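Local coordinates for protein BT_4661 (Bacteroides thetaiotaomicron, PDB 4AK2) that binds heparin and heparan sulphate, probably at the cell surface as a SusE-like protein of the heparin utilisation locus, this chain being its ligand-binding domain, at residues 5-10 with 45-50; 154-159 with 251-256; 185-190 with 236-241. All coordinates share one frame; numbering follows the deposited sequence. Where two conformers were deposited one is given.

Interaction 1: residues 5-10 with 45-50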
loop_
_atom_site.group_PDB
_atom_site.type_symbol
_atom_site.label_atom_id
_atom_site.label_comp_id
_atom_site.label_asym_id
_atom_site.label_seq_id
_atom_site.Cartn_x
_atom_site.Cartn_y
_atom_site.Cartn_z
ATOM N N ASN A 5 -24.425 -9.136 17.606
ATOM C CA ASN A 5 -23.364 -8.188 17.236
ATOM C C ASN A 5 -22.441 -8.736 16.161
ATOM O O ASN A 5 -21.592 -8.023 15.641
ATOM C CB ASN A 5 -22.519 -7.849 18.451
ATOM C CG ASN A 5 -23.285 -7.099 19.503
ATOM O OD1 ASN A 5 -24.098 -6.223 19.209
ATOM N ND2 ASN A 5 -23.012 -7.433 20.738
ATOM N N TYR A 6 -22.603 -10.006 15.836
ATOM C CA TYR A 6 -21.701 -10.616 14.893
ATOM C C TYR A 6 -21.755 -9.961 13.506
ATOM O O TYR A 6 -22.826 -9.729 12.949
ATOM C CB TYR A 6 -21.934 -12.116 14.802
ATOM C CG TYR A 6 -20.855 -12.816 14.024
ATOM C CD1 TYR A 6 -19.587 -13.035 14.571
ATOM C CD2 TYR A 6 -21.097 -13.254 12.738
ATOM C CE1 TYR A 6 -18.610 -13.687 13.844
ATOM C CE2 TYR A 6 -20.113 -13.895 11.997
ATOM C CZ TYR A 6 -18.867 -14.100 12.549
ATOM O OH TYR A 6 -17.904 -14.747 11.843
ATOM N N PHE A 7 -20.589 -9.598 12.991
ATOM C CA PHE A 7 -20.478 -9.171 11.601
ATOM C C PHE A 7 -19.051 -9.456 11.158
ATOM O O PHE A 7 -18.201 -9.840 12.004
ATOM C CB PHE A 7 -20.926 -7.703 11.416
ATOM C CG PHE A 7 -19.932 -6.657 11.891
ATOM C CD1 PHE A 7 -19.627 -6.505 13.234
ATOM C CD2 PHE A 7 -19.317 -5.809 10.965
ATOM C CE1 PHE A 7 -18.716 -5.541 13.632
ATOM C CE2 PHE A 7 -18.404 -4.845 11.354
ATOM C CZ PHE A 7 -18.095 -4.711 12.707
ATOM N N THR A 8 -18.779 -9.275 9.870
ATOM C CA THR A 8 -17.444 -9.609 9.353
ATOM C C THR A 8 -16.757 -8.549 8.508
ATOM O O THR A 8 -15.550 -8.668 8.280
ATOM C CB THR A 8 -17.466 -10.907 8.534
ATOM O OG1 THR A 8 -18.139 -10.652 7.289
ATOM C CG2 THR A 8 -18.126 -12.027 9.320
ATOM N N TYR A 9 -17.478 -7.526 8.039
ATOM C CA TYR A 9 -16.834 -6.529 7.159
ATOM C C TYR A 9 -17.581 -5.197 7.172
ATOM O O TYR A 9 -18.796 -5.154 7.460
ATOM C CB TYR A 9 -16.622 -7.034 5.695
ATOM C CG TYR A 9 -17.913 -7.075 4.909
ATOM C CD1 TYR A 9 -18.382 -5.941 4.239
ATOM C CD2 TYR A 9 -18.686 -8.252 4.834
ATOM C CE1 TYR A 9 -19.581 -5.961 3.524
ATOM C CE2 TYR A 9 -19.884 -8.278 4.127
ATOM C CZ TYR A 9 -20.322 -7.152 3.463
ATOM O OH TYR A 9 -21.490 -7.192 2.768
ATOM N N PHE A 10 -16.867 -4.140 6.763
ATOM C CA PHE A 10 -17.472 -2.921 6.251
ATOM C C PHE A 10 -16.699 -2.566 5.000
ATOM O O PHE A 10 -15.652 -3.211 4.705
ATOM C CB PHE A 10 -17.372 -1.771 7.298
ATOM C CG PHE A 10 -16.001 -1.572 7.845
ATOM C CD1 PHE A 10 -15.078 -0.772 7.178
ATOM C CD2 PHE A 10 -15.628 -2.199 9.022
ATOM C CE1 PHE A 10 -13.780 -0.580 7.693
ATOM C CE2 PHE A 10 -14.340 -2.034 9.555
ATOM C CZ PHE A 10 -13.423 -1.228 8.882
ATOM N N ALA A 45 -20.910 0.232 3.082
ATOM C CA ALA A 45 -21.413 -1.156 3.113
ATOM C C ALA A 45 -21.026 -1.827 4.410
ATOM O O ALA A 45 -19.945 -1.552 4.951
ATOM C CB ALA A 45 -20.878 -1.987 1.930
ATOM N N THR A 46 -21.837 -2.793 4.828
ATOM C CA THR A 46 -21.494 -3.668 5.948
ATOM C C THR A 46 -22.432 -4.835 5.996
ATOM O O THR A 46 -23.546 -4.713 5.488
ATOM C CB THR A 46 -21.500 -2.901 7.324
ATOM O OG1 THR A 46 -21.046 -3.785 8.343
ATOM C CG2 THR A 46 -22.909 -2.423 7.690
ATOM N N ASP A 47 -22.025 -5.935 6.638
ATOM C CA ASP A 47 -22.956 -7.017 6.941
ATOM C C ASP A 47 -23.484 -6.935 8.388
ATOM O O ASP A 47 -24.190 -7.824 8.834
ATOM C CB ASP A 47 -22.407 -8.428 6.606
ATOM C CG ASP A 47 -21.147 -8.797 7.369
ATOM O OD1 ASP A 47 -20.542 -7.919 8.015
ATOM O OD2 ASP A 47 -20.719 -9.969 7.279
ATOM N N ALA A 48 -23.134 -5.872 9.120
ATOM C CA ALA A 48 -23.698 -5.687 10.466
ATOM C C ALA A 48 -25.213 -5.526 10.331
ATOM O O ALA A 48 -25.690 -4.674 9.550
ATOM C CB ALA A 48 -23.095 -4.469 11.101
ATOM N N LYS A 49 -25.972 -6.326 11.073
ATOM C CA LYS A 49 -27.437 -6.282 10.924
ATOM C C LYS A 49 -27.993 -4.933 11.366
ATOM O O LYS A 49 -28.980 -4.471 10.829
ATOM C CB LYS A 49 -28.117 -7.401 11.735
ATOM C CG LYS A 49 -27.610 -8.808 11.395
ATOM C CD LYS A 49 -28.102 -9.261 10.033
ATOM N N ASP A 50 -27.376 -4.311 12.364
ATOM C CA ASP A 50 -27.869 -3.018 12.839
ATOM C C ASP A 50 -27.349 -1.853 11.982
ATOM O O ASP A 50 -27.753 -0.717 12.157
ATOM C CB ASP A 50 -27.634 -2.850 14.341
ATOM C CG ASP A 50 -28.433 -3.829 15.158
ATOM O OD1 ASP A 50 -29.494 -4.323 14.683
ATOM O OD2 ASP A 50 -28.010 -4.121 16.295
HETATM O O HOH W 1 -25.173 -4.552 16.815
HETATM O O HOH W 2 -24.960 -7.963 13.251
HETATM O O HOH W 3 -23.908 -10.088 10.475
#
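Asp47 reaches across to the backbone of Thr8 and Tyr9, and its side chain meets something at every atom. Its CB lies 3.5 Å from Tyr9 CE2, beside the phenol ring, and its CG rests against the same ring atom. The ring and carboxylate planes are only 30° apart, so the acid lies along the ring rather than end-on to it, while Asp47 N sits over one ring face toward the rim. CG is tucked between the backbone N and the carbonyl carbon (chi1 61°), which lifts the carboxylate toward the backbone of Thr8. There Asp47 OD1 accepts two bonds, from Thr8 N at 2.9 Å, nearly straight, and from Tyr9 N at 3.1 Å. The other oxygen, Asp47 OD2, takes the hydroxyl of Thr8, with Thr8 OG1 2.7 Å away. All three donors approach on the syn side, somewhat out of the carboxylate plane.

Thr46 adds a second polar link: its OG1 donates to Tyr9 O at 2.8 Å, in the carbonyl plane, while accepting from Ala48 N in an ST turn. Beside it, Phe10 and Thr46 form an antiparallel non-hydrogen-bonded pair of the small two-stranded sheet. Phe7 is apolar cover, its CB 3.9 Å from Ala48 CB, and its ring packs on Val105 and Val107 of strand 105-115. A water joins Tyr6 O to Asp47 O.

Three N-H and O-H donors converge on the carboxylate, which would probably favour its ionised form, and its bonds to Thr8 N and Tyr9 N probably hold the chain in place just before strand 10-11.

Interaction 2: residues 154-159 with 251-256; sequences STFRLD and ITYDVT
Leu158 and Ile251 meet tightly through their branches, Leu158 CD1 lying 3.3 Å from Ile251 CG2. The leucine's CG stands opposite its backbone N (chi1 -172°), which carries CD1 over to the neighbouring strand, where Leu158 CD1 also touches Tyr253 CB at 3.7 Å.

The ring of Phe156 swings back across to Tyr253, with Phe156 CZ 3.6 Å from Tyr253 CB. The two rings lie at 27° but are slid apart, centroids 5.5 Å from each other, so they barely overlap. Val255 CG1 abuts the edge of the phenylalanine ring, which also meets Phe227 edge-to-face. Replacing Phe156 by an alanine would probably take away the ring that lies beside Tyr253 and against Val255 CG1, and open a gap next to Phe227. The tyrosine hydroxyl is fixed elsewhere, by Asp120 O and Ser119 OG.

Arg157 and Asp254 share the other face but turn apart. The arginine bends at chi2, curling NH1 back to Ser154 O and Phe156 O, whereas Asp254 OD1 accepts from Thr256 N, an Asx turn, and also from Thr256 OG1. Further along, Asp159 OD2 is held by Ser207 OG and forms a salt bridge with Arg203, and the side chain of Thr252 lies about 7 Å from a bound 2-O-sulfated iduronate.

Four backbone bonds, such as Arg157 N to Asp254 O at 2.9 Å, make this regular antiparallel pairing of strands 157-161 and 241-254 in the large mixed sheet near the glycan pocket.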
loop_
_atom_site.group_PDB
_atom_site.type_symbol
_atom_site.label_atom_id
_atom_site.label_comp_id
_atom_site.label_asym_id
_atom_site.label_seq_id
_atom_site.Cartn_x
_atom_site.Cartn_y
_atom_site.Cartn_z
ATOM N N SER A 154 9.344 4.922 -23.512
ATOM C CA SER A 154 10.515 4.143 -23.919
ATOM C C SER A 154 11.815 4.582 -23.229
ATOM O O SER A 154 12.752 3.777 -23.098
ATOM C CB SER A 154 10.671 4.125 -25.449
ATOM O OG SER A 154 11.099 5.386 -25.912
ATOM N N THR A 155 11.883 5.847 -22.792
ATOM C CA THR A 155 13.063 6.356 -22.094
ATOM C C THR A 155 12.809 6.519 -20.582
ATOM O O THR A 155 13.669 7.015 -19.845
ATOM C CB THR A 155 13.517 7.727 -22.669
ATOM O OG1 THR A 155 12.438 8.665 -22.598
ATOM C CG2 THR A 155 14.079 7.648 -24.117
ATOM N N PHE A 156 11.637 6.108 -20.106
ATOM C CA PHE A 156 11.319 6.201 -18.675
ATOM C C PHE A 156 11.934 4.998 -17.966
ATOM O O PHE A 156 11.912 3.884 -18.492
ATOM C CB PHE A 156 9.805 6.217 -18.502
ATOM C CG PHE A 156 9.334 6.643 -17.135
ATOM C CD1 PHE A 156 9.480 7.974 -16.722
ATOM C CD2 PHE A 156 8.716 5.728 -16.259
ATOM C CE1 PHE A 156 9.013 8.377 -15.484
ATOM C CE2 PHE A 156 8.240 6.149 -15.010
ATOM C CZ PHE A 156 8.400 7.481 -14.630
ATOM N N ARG A 157 12.534 5.241 -16.796
ATOM C CA ARG A 157 13.032 4.163 -15.919
ATOM C C ARG A 157 12.545 4.423 -14.503
ATOM O O ARG A 157 12.469 5.578 -14.091
ATOM C CB ARG A 157 14.580 4.057 -15.938
ATOM C CG ARG A 157 15.168 3.791 -17.328
ATOM C CD ARG A 157 14.818 2.412 -17.918
ATOM N NE ARG A 157 15.481 2.212 -19.200
ATOM C CZ ARG A 157 15.015 2.637 -20.358
ATOM N NH1 ARG A 157 13.834 3.242 -20.436
ATOM N NH2 ARG A 157 15.719 2.394 -21.457
ATOM N N LEU A 158 12.216 3.367 -13.765
ATOM C CA LEU A 158 11.496 3.496 -12.487
ATOM C C LEU A 158 11.952 2.374 -11.551
ATOM O O LEU A 158 11.992 1.218 -11.948
ATOM C CB LEU A 158 9.991 3.356 -12.788
ATOM C CG LEU A 158 9.061 3.652 -11.600
ATOM C CD1 LEU A 158 9.092 5.149 -11.232
ATOM C CD2 LEU A 158 7.639 3.267 -11.940
ATOM N N ASP A 159 12.388 2.707 -10.333
ATOM C CA ASP A 159 12.932 1.666 -9.451
ATOM C C ASP A 159 12.781 2.014 -7.993
ATOM O O ASP A 159 12.970 3.185 -7.632
ATOM C CB ASP A 159 14.419 1.479 -9.773
ATOM C CG ASP A 159 14.973 0.119 -9.433
ATOM O OD1 ASP A 159 14.236 -0.876 -9.524
ATOM O OD2 ASP A 159 16.188 0.019 -9.092
ATOM N N ILE A 251 10.074 5.229 -4.571
ATOM C CA ILE A 251 10.447 4.838 -5.938
ATOM C C ILE A 251 11.007 6.087 -6.650
ATOM O O ILE A 251 10.498 7.201 -6.451
ATOM C CB ILE A 251 9.215 4.259 -6.695
ATOM C CG1 ILE A 251 8.742 2.979 -6.013
ATOM C CG2 ILE A 251 9.539 3.981 -8.157
ATOM C CD1 ILE A 251 7.345 2.520 -6.483
ATOM N N THR A 252 12.103 5.915 -7.381
ATOM C CA THR A 252 12.694 7.024 -8.114
ATOM C C THR A 252 12.560 6.790 -9.606
ATOM O O THR A 252 12.419 5.632 -10.062
ATOM C CB THR A 252 14.166 7.258 -7.734
ATOM O OG1 THR A 252 14.936 6.091 -8.012
ATOM C CG2 THR A 252 14.253 7.586 -6.238
ATOM N N TYR A 253 12.616 7.853 -10.389
ATOM C CA TYR A 253 12.500 7.693 -11.849
ATOM C C TYR A 253 13.520 8.567 -12.540
ATOM O O TYR A 253 14.087 9.492 -11.947
ATOM C CB TYR A 253 11.086 7.997 -12.364
ATOM C CG TYR A 253 10.607 9.409 -12.099
ATOM C CD1 TYR A 253 10.964 10.458 -12.962
ATOM C CD2 TYR A 253 9.717 9.677 -11.058
ATOM C CE1 TYR A 253 10.509 11.749 -12.745
ATOM C CE2 TYR A 253 9.265 10.971 -10.822
ATOM C CZ TYR A 253 9.628 11.987 -11.692
ATOM O OH TYR A 253 9.157 13.252 -11.471
ATOM N N ASP A 254 13.759 8.219 -13.804
ATOM C CA ASP A 254 14.631 8.924 -14.709
ATOM C C ASP A 254 13.919 9.007 -16.055
ATOM O O ASP A 254 13.325 8.016 -16.485
ATOM C CB ASP A 254 15.966 8.158 -14.793
ATOM C CG ASP A 254 17.025 8.852 -15.641
ATOM O OD1 ASP A 254 16.988 8.754 -16.879
ATOM O OD2 ASP A 254 17.934 9.472 -15.082
ATOM N N VAL A 255 13.995 10.179 -16.715
ATOM C CA VAL A 255 13.301 10.366 -18.009
ATOM C C VAL A 255 14.276 10.349 -19.205
ATOM O O VAL A 255 13.888 10.675 -20.344
ATOM C CB VAL A 255 12.456 11.677 -18.049
ATOM C CG1 VAL A 255 11.316 11.645 -17.026
ATOM C CG2 VAL A 255 13.340 12.924 -17.905
ATOM N N THR A 256 15.502 9.901 -18.943
ATOM C CA THR A 256 16.560 9.888 -19.944
ATOM C C THR A 256 17.169 8.501 -20.114
ATOM O O THR A 256 18.289 8.365 -20.611
ATOM C CB THR A 256 17.677 10.898 -19.634
ATOM O OG1 THR A 256 18.212 10.659 -18.325
ATOM C CG2 THR A 256 17.158 12.343 -19.735
HETATM O O HOH W 4 10.904 9.527 -20.293
#

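Interaction 3: residues 185-190 with 236-241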
loop_
_atom_site.group_PDB
_atom_site.type_symbol
_atom_site.label_atom_id
_atom_site.label_comp_id
_atom_site.label_asym_id
_atom_site.label_seq_id
_atom_site.Cartn_x
_atom_site.Cartn_y
_atom_site.Cartn_z
ATOM N N ASP A 185 15.629 -4.883 14.253
ATOM C CA ASP A 185 15.195 -6.205 13.817
ATOM C C ASP A 185 13.687 -6.197 13.652
ATOM O O ASP A 185 12.934 -6.132 14.622
ATOM C CB ASP A 185 15.583 -7.253 14.859
ATOM C CG ASP A 185 17.084 -7.386 15.002
ATOM O OD1 ASP A 185 17.743 -7.548 13.952
ATOM O OD2 ASP A 185 17.609 -7.343 16.147
ATOM N N ASN A 186 13.232 -6.259 12.411
ATOM C CA ASN A 186 11.795 -6.255 12.152
ATOM C C ASN A 186 11.499 -7.058 10.898
ATOM O O ASN A 186 12.405 -7.726 10.359
ATOM C CB ASN A 186 11.220 -4.820 12.100
ATOM C CG ASN A 186 11.876 -3.937 11.062
ATOM O OD1 ASN A 186 12.541 -4.411 10.127
ATOM N ND2 ASN A 186 11.730 -2.606 11.245
ATOM N N PHE A 187 10.245 -7.037 10.430
ATOM C CA PHE A 187 9.902 -7.928 9.329
ATOM C C PHE A 187 10.740 -7.574 8.103
ATOM O O PHE A 187 11.220 -8.486 7.388
ATOM C CB PHE A 187 8.416 -7.919 9.040
ATOM C CG PHE A 187 8.017 -8.969 8.054
ATOM C CD1 PHE A 187 8.190 -10.324 8.355
ATOM C CD2 PHE A 187 7.474 -8.625 6.819
ATOM C CE1 PHE A 187 7.824 -11.327 7.459
ATOM C CE2 PHE A 187 7.091 -9.628 5.929
ATOM C CZ PHE A 187 7.269 -10.974 6.236
ATOM N N LEU A 188 10.930 -6.271 7.848
ATOM C CA LEU A 188 11.704 -5.895 6.665
ATOM C C LEU A 188 13.169 -6.266 6.771
ATOM O O LEU A 188 13.768 -6.660 5.780
ATOM C CB LEU A 188 11.562 -4.428 6.311
ATOM C CG LEU A 188 10.181 -4.086 5.743
ATOM C CD1 LEU A 188 10.146 -2.598 5.441
ATOM C CD2 LEU A 188 9.824 -4.851 4.457
ATOM N N SER A 189 13.795 -6.136 7.946
ATOM C CA SER A 189 15.183 -6.573 8.025
ATOM C C SER A 189 15.309 -8.069 7.811
ATOM O O SER A 189 16.256 -8.541 7.204
ATOM C CB SER A 189 15.885 -6.110 9.320
ATOM O OG SER A 189 15.318 -6.748 10.458
ATOM N N GLU A 190 14.328 -8.819 8.297
ATOM C CA GLU A 190 14.330 -10.257 8.103
ATOM C C GLU A 190 14.172 -10.578 6.577
ATOM O O GLU A 190 14.918 -11.405 6.011
ATOM C CB GLU A 190 13.219 -10.912 8.908
ATOM C CG GLU A 190 13.271 -12.408 8.747
ATOM C CD GLU A 190 12.268 -13.152 9.601
ATOM O OE1 GLU A 190 11.751 -12.567 10.581
ATOM O OE2 GLU A 190 12.016 -14.336 9.296
ATOM N N TRP A 236 7.839 -13.746 0.584
ATOM C CA TRP A 236 7.286 -12.892 1.632
ATOM C C TRP A 236 6.582 -13.773 2.628
ATOM O O TRP A 236 5.345 -13.841 2.690
ATOM C CB TRP A 236 6.372 -11.852 1.028
ATOM C CG TRP A 236 7.083 -10.841 0.192
ATOM C CD1 TRP A 236 7.441 -10.911 -1.174
ATOM C CD2 TRP A 236 7.575 -9.551 0.672
ATOM N NE1 TRP A 236 8.105 -9.757 -1.551
ATOM C CE2 TRP A 236 8.181 -8.885 -0.471
ATOM C CE3 TRP A 236 7.517 -8.879 1.905
ATOM C CZ2 TRP A 236 8.742 -7.621 -0.372
ATOM C CZ3 TRP A 236 8.081 -7.601 2.006
ATOM C CH2 TRP A 236 8.706 -6.993 0.896
ATOM N N ARG A 237 7.391 -14.459 3.424
ATOM C CA ARG A 237 6.933 -15.468 4.374
ATOM C C ARG A 237 8.117 -15.812 5.275
ATOM O O ARG A 237 9.291 -15.613 4.918
ATOM C CB ARG A 237 6.452 -16.726 3.634
ATOM C CG ARG A 237 7.583 -17.583 3.062
ATOM C CD ARG A 237 7.069 -18.792 2.246
ATOM N NE ARG A 237 6.449 -19.822 3.101
ATOM C CZ ARG A 237 6.549 -21.149 2.963
ATOM N NH1 ARG A 237 7.159 -21.695 1.930
ATOM N NH2 ARG A 237 6.006 -21.952 3.876
ATOM N N ASN A 238 7.794 -16.384 6.412
ATOM C CA ASN A 238 8.785 -17.011 7.261
ATOM C C ASN A 238 8.089 -18.148 8.011
ATOM O O ASN A 238 6.926 -18.490 7.684
ATOM C CB ASN A 238 9.514 -16.005 8.170
ATOM C CG ASN A 238 8.622 -15.391 9.259
ATOM O OD1 ASN A 238 7.494 -15.801 9.492
ATOM N ND2 ASN A 238 9.152 -14.379 9.919
ATOM N N LYS A 239 8.811 -18.817 8.912
ATOM C CA LYS A 239 8.277 -20.006 9.568
ATOM C C LYS A 239 7.008 -19.677 10.333
ATOM O O LYS A 239 6.020 -20.465 10.330
ATOM C CB LYS A 239 9.331 -20.678 10.456
ATOM N N ASP A 240 6.994 -18.483 10.949
ATOM C CA ASP A 240 5.787 -18.057 11.659
ATOM C C ASP A 240 4.578 -17.820 10.748
ATOM O O ASP A 240 3.451 -17.849 11.219
ATOM C CB ASP A 240 6.046 -16.860 12.569
ATOM C CG ASP A 240 6.919 -17.210 13.757
ATOM O OD1 ASP A 240 7.210 -18.406 14.026
ATOM O OD2 ASP A 240 7.282 -16.244 14.446
ATOM N N GLY A 241 4.808 -17.527 9.486
ATOM C CA GLY A 241 3.699 -17.375 8.558
ATOM C C GLY A 241 3.985 -16.538 7.341
ATOM O O GLY A 241 5.008 -15.861 7.235
#
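Asn238 and Glu190 meet at about a right angle, the asparagine amide of the strand against the carboxylate of the helix. Asn238 ND2 donates to Glu190 OE2 at 2.9 Å; the acceptor lies close to the amide plane, but the N-H comes in from above the carboxylate plane, 37° out of it. The two flat groups are themselves 29° apart. The glutamate chain is extended, CG anti to the backbone N (chi1 -177°), which lets the carboxylate reach the asparagine across the gap. Glu190 lies in the first turn of helix 187-195, whose N-terminal end is likely to ease its negative charge.

Phe187 stands beside this bond with its ring almost perpendicular to the asparagine amide, Asn238 ND2 lying near the ring plane, 4.1 Å from Phe187 CE1 at the edge. Elsewhere on its rim the ring crosses Trp236 obliquely, with Phe187 CE2 4.1 Å from Trp236 CE3 at the indole edge. The next atom of that edge, Trp236 CZ3, takes Leu188 CD2 at 4.1 Å. The indole is thus met along its benzo rim by two helix residues, while it stacks on Phe276 and sends NE1 to Leu219 O.

His175 ties the polar and aromatic halves together, stacking on the Phe187 ring and bonding to Asn238 OD1. Asn238 OD1 also accepts from Gly241 N at 3.2 Å, an Asx motif within the type I turn from Asn238 to Gly241.

Close by, Ser194 of the same helix and Leu235, just before Trp236, contribute to a sodium ion site. The arrangement is a capped helix start set against a tight beta-hairpin: Asn186 and Ser189 form a capping box, and the turn joins strands 237-238 and 241-254.

Interactions 2 and 3 serve one sheet: strand 241-254 pairs with 157-161 in interaction 2 and, at its other end, with 237-238 in the hairpin of interaction 3, which is nested in the loop that interaction 2 closes. Interaction 1 lies apart, on the opposite side of the chain's centre from interaction 2, where it fastens the N-terminal segment. All three are partly buried: interaction 2 has the most buried residues, interaction 1 has exposed Thr8 at its rim, and interaction 3 sets buried aromatics beside a partly exposed polar pair. Interaction 2 relies on backbone pairing with apolar packing on one face, interaction 3 on aromatic edges with one amide-carboxylate bond, and interaction 1 on side-chain bonds to the main chain.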